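Local coordinates for protein acetyl-CoA acetyltransferase (PDB 3SS6) that probably catalyses the reversible condensation of two acetyl-CoA molecules to acetoacetyl-CoA and free CoA, at residues E168-T173 against Y325-K330. Numbering follows the deposited sequence.
Sequences EQYEIT and YLAVEK
The ammonium group of K330 reaches across to the turn that follows Y170, where a water joins the two segments. That water donates to E171 O at 2.8 Å and accepts a weak bond from K330 NZ, whose stronger partner is the salt bridge to E176 on helix 174-194. In the thiolase fold, this contact joins the turn between helices 159-170 and 174-194, in the N-terminal family region, to helix 322-332 of the C-terminal one. E171 leaves the helical backbone with a positive phi, and T173 follows as N-cap of the next helix. Between E171 and T173, I172 drives its side chain toward the helix, and its two branches divide the work. CG2 lies 3.7 Å from L326 CD1. The other branch, with CG1 beside the backbone N (chi1 -58°) and an extended chi2, carries CD1 over the helix backbone, 3.8 Å from A327 N and within packing distance of L326 CB. On the K330 side, I172 CG1 meets K330 CE at 4.0 Å where the two side chains cross, just before the lysine bends at its last torsion (chi4 -60°) to present NZ. Helix 174-194 also packs here, with Q177 touching both I172 and L326. Y170 also packs on A327. Its ring takes the alanine methyl over one face in a CH-pi contact, CB standing 4.0 Å from the ring centroid and 21° off the normal, while K330 CB approaches the same ring obliquely. The phenol hydroxyl hydrogen-bonds to E331, just beyond the segment, which ties the far end of the ring to the same helix. The methyl sits off-centre, displaced toward the rim, with Y170 CD2 the ring atom nearest A327 CB at 3.8 Å.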
ATOM      1  N   GLU A 168       9.578  24.807  28.474  1.00 27.92           N
ATOM      2  CA  GLU A 168      10.556  25.879  28.441  0.50 32.42           C
ATOM      3  C   GLU A 168       9.968  27.246  28.821  1.00 31.64           C
ATOM      4  O   GLU A 168      10.573  28.010  29.564  1.00 32.20           O
ATOM      5  CB  GLU A 168      11.202  25.946  27.058  0.50 34.83           C
ATOM      6  CG  GLU A 168      11.969  24.674  26.695  0.50 37.38           C
ATOM      7  CD  GLU A 168      12.106  24.455  25.192  0.50 40.81           C
ATOM      8  OE1 GLU A 168      11.677  25.335  24.410  0.50 43.20           O
ATOM      9  OE2 GLU A 168      12.640  23.394  24.793  0.50 40.01           O
ATOM     10  N   GLN A 169       8.780  27.537  28.303  1.00 30.30           N
ATOM     11  CA  GLN A 169       8.132  28.818  28.571  1.00 31.76           C
ATOM     12  C   GLN A 169       7.761  28.998  30.046  1.00 28.53           C
ATOM     13  O   GLN A 169       8.009  30.056  30.639  1.00 29.42           O
ATOM     14  CB  GLN A 169       6.898  28.982  27.678  1.00 35.67           C
ATOM     15  CG  GLN A 169       6.217  30.336  27.784  1.00 43.68           C
ATOM     16  CD  GLN A 169       5.176  30.550  26.693  1.00 49.27           C
ATOM     17  OE1 GLN A 169       5.347  30.100  25.556  1.00 51.38           O
ATOM     18  NE2 GLN A 169       4.090  31.237  27.035  1.00 50.14           N
ATOM     19  N   TYR A 170       7.174  27.963  30.638  1.00 26.39           N
ATOM     20  CA  TYR A 170       6.691  28.039  32.014  1.00 27.02           C
ATOM     21  C   TYR A 170       7.673  27.474  33.053  1.00 27.87           C
ATOM     22  O   TYR A 170       7.347  27.391  34.239  1.00 28.19           O
ATOM     23  CB  TYR A 170       5.318  27.359  32.126  1.00 25.89           C
ATOM     24  CG  TYR A 170       4.188  28.210  31.587  1.00 26.93           C
ATOM     25  CD1 TYR A 170       3.444  29.016  32.438  1.00 29.38           C
ATOM     26  CD2 TYR A 170       3.875  28.219  30.231  1.00 28.23           C
ATOM     27  CE1 TYR A 170       2.416  29.807  31.958  1.00 28.75           C
ATOM     28  CE2 TYR A 170       2.842  29.013  29.740  1.00 27.53           C
ATOM     29  CZ  TYR A 170       2.122  29.804  30.616  1.00 28.05           C
ATOM     30  OH  TYR A 170       1.092  30.603  30.164  1.00 29.03           O
ATOM     31  N   GLU A 171       8.871  27.116  32.600  1.00 27.88           N
ATOM     32  CA  GLU A 171       9.913  26.553  33.465  1.00 27.63           C
ATOM     33  C   GLU A 171       9.405  25.391  34.322  1.00 26.12           C
ATOM     34  O   GLU A 171       9.622  25.343  35.537  1.00 27.38           O
ATOM     35  CB  GLU A 171      10.563  27.641  34.327  1.00 34.09           C
ATOM     36  CG  GLU A 171      11.227  28.731  33.496  1.00 41.01           C
ATOM     37  CD  GLU A 171      11.902  29.794  34.344  1.00 49.43           C
ATOM     38  OE1 GLU A 171      12.817  29.448  35.122  1.00 53.37           O
ATOM     39  OE2 GLU A 171      11.512  30.976  34.231  1.00 51.49           O
ATOM     40  N   ILE A 172       8.742  24.453  33.655  1.00 21.49           N
ATOM     41  CA  ILE A 172       8.152  23.272  34.280  1.00 23.21           C
ATOM     42  C   ILE A 172       9.193  22.165  34.416  1.00 25.36           C
ATOM     43  O   ILE A 172       9.901  21.853  33.460  1.00 25.17           O
ATOM     44  CB  ILE A 172       6.982  22.764  33.427  1.00 23.92           C
ATOM     45  CG1 ILE A 172       5.937  23.872  33.278  1.00 24.43           C
ATOM     46  CG2 ILE A 172       6.358  21.527  34.041  1.00 22.13           C
ATOM     47  CD1 ILE A 172       4.840  23.554  32.266  1.00 21.16           C
ATOM     48  N   THR A 173       9.299  21.579  35.606  1.00 23.66           N
ATOM     49  CA  THR A 173      10.318  20.560  35.841  1.00 21.58           C
ATOM     50  C   THR A 173       9.841  19.146  35.515  1.00 21.67           C
ATOM     51  O   THR A 173       8.640  18.874  35.445  1.00 20.77           O
ATOM     52  CB  THR A 173      10.805  20.576  37.299  1.00 24.03           C
ATOM     53  OG1 THR A 173       9.748  20.120  38.149  1.00 21.98           O
ATOM     54  CG2 THR A 173      11.219  21.987  37.711  1.00 24.82           C
ATOM     55  N   TYR A 325      -0.910  20.460  31.003  1.00 18.58           N
ATOM     56  CA  TYR A 325      -1.799  20.726  32.126  1.00 17.91           C
ATOM     57  C   TYR A 325      -1.143  21.713  33.110  1.00 19.64           C
ATOM     58  O   TYR A 325      -1.768  22.674  33.575  1.00 18.05           O
ATOM     59  CB  TYR A 325      -2.203  19.442  32.873  1.00 18.31           C
ATOM     60  CG  TYR A 325      -2.808  19.848  34.187  1.00 18.59           C
ATOM     61  CD1 TYR A 325      -4.098  20.351  34.236  1.00 18.84           C
ATOM     62  CD2 TYR A 325      -2.056  19.840  35.357  1.00 20.52           C
ATOM     63  CE1 TYR A 325      -4.644  20.804  35.418  1.00 20.08           C
ATOM     64  CE2 TYR A 325      -2.602  20.288  36.555  1.00 19.67           C
ATOM     65  CZ  TYR A 325      -3.895  20.773  36.569  1.00 21.64           C
ATOM     66  OH  TYR A 325      -4.450  21.230  37.741  1.00 23.22           O
ATOM     67  N   LEU A 326       0.122  21.468  33.433  1.00 17.06           N
ATOM     68  CA  LEU A 326       0.834  22.310  34.390  1.00 18.18           C
ATOM     69  C   LEU A 326       0.911  23.769  33.943  1.00 20.32           C
ATOM     70  O   LEU A 326       0.806  24.677  34.769  1.00 20.42           O
ATOM     71  CB  LEU A 326       2.223  21.740  34.678  1.00 20.96           C
ATOM     72  CG  LEU A 326       2.186  20.525  35.613  1.00 19.74           C
ATOM     73  CD1 LEU A 326       3.427  19.657  35.441  1.00 20.74           C
ATOM     74  CD2 LEU A 326       2.053  20.984  37.067  1.00 23.54           C
ATOM     75  N   ALA A 327       1.076  23.995  32.639  1.00 19.85           N
ATOM     76  CA  ALA A 327       1.108  25.363  32.126  1.00 18.68           C
ATOM     77  C   ALA A 327      -0.225  26.054  32.390  1.00 19.08           C
ATOM     78  O   ALA A 327      -0.258  27.208  32.809  1.00 23.55           O
ATOM     79  CB  ALA A 327       1.439  25.381  30.632  1.00 20.79           C
ATOM     80  N   VAL A 328      -1.321  25.348  32.142  1.00 16.12           N
ATOM     81  CA  VAL A 328      -2.652  25.896  32.416  1.00 16.30           C
ATOM     82  C   VAL A 328      -2.835  26.155  33.908  1.00 18.92           C
ATOM     83  O   VAL A 328      -3.306  27.217  34.308  1.00 19.52           O
ATOM     84  CB  VAL A 328      -3.765  24.955  31.923  1.00 17.76           C
ATOM     85  CG1 VAL A 328      -5.129  25.478  32.334  1.00 17.45           C
ATOM     86  CG2 VAL A 328      -3.698  24.817  30.402  1.00 18.55           C
ATOM     87  N   GLU A 329      -2.453  25.181  34.728  1.00 19.05           N
ATOM     88  CA  GLU A 329      -2.539  25.342  36.183  1.00 21.29           C
ATOM     89  C   GLU A 329      -1.784  26.576  36.686  1.00 23.75           C
ATOM     90  O   GLU A 329      -2.293  27.341  37.507  1.00 24.92           O
ATOM     91  CB  GLU A 329      -2.028  24.089  36.892  1.00 20.05           C
ATOM     92  CG  GLU A 329      -2.128  24.177  38.413  1.00 21.57           C
ATOM     93  CD  GLU A 329      -1.609  22.934  39.099  1.00 21.05           C
ATOM     94  OE1 GLU A 329      -2.398  21.983  39.271  1.00 20.58           O
ATOM     95  OE2 GLU A 329      -0.411  22.920  39.461  1.00 25.29           O
ATOM     96  N   LYS A 330      -0.562  26.764  36.197  1.00 20.20           N
ATOM     97  CA  LYS A 330       0.247  27.916  36.574  1.00 20.66           C
ATOM     98  C   LYS A 330      -0.335  29.224  36.058  1.00 22.82           C
ATOM     99  O   LYS A 330      -0.374  30.217  36.782  1.00 25.78           O
ATOM    100  CB  LYS A 330       1.687  27.741  36.083  1.00 23.30           C
ATOM    101  CG  LYS A 330       2.414  26.583  36.767  1.00 30.09           C
ATOM    102  CD  LYS A 330       3.762  26.304  36.125  1.00 33.44           C
ATOM    103  CE  LYS A 330       4.436  25.095  36.754  1.00 34.24           C
ATOM    104  NZ  LYS A 330       4.670  25.280  38.208  1.00 36.42           N
TER
HETATM  105  O   HOH W   1       7.896  25.128  37.727  1.00 48.67           O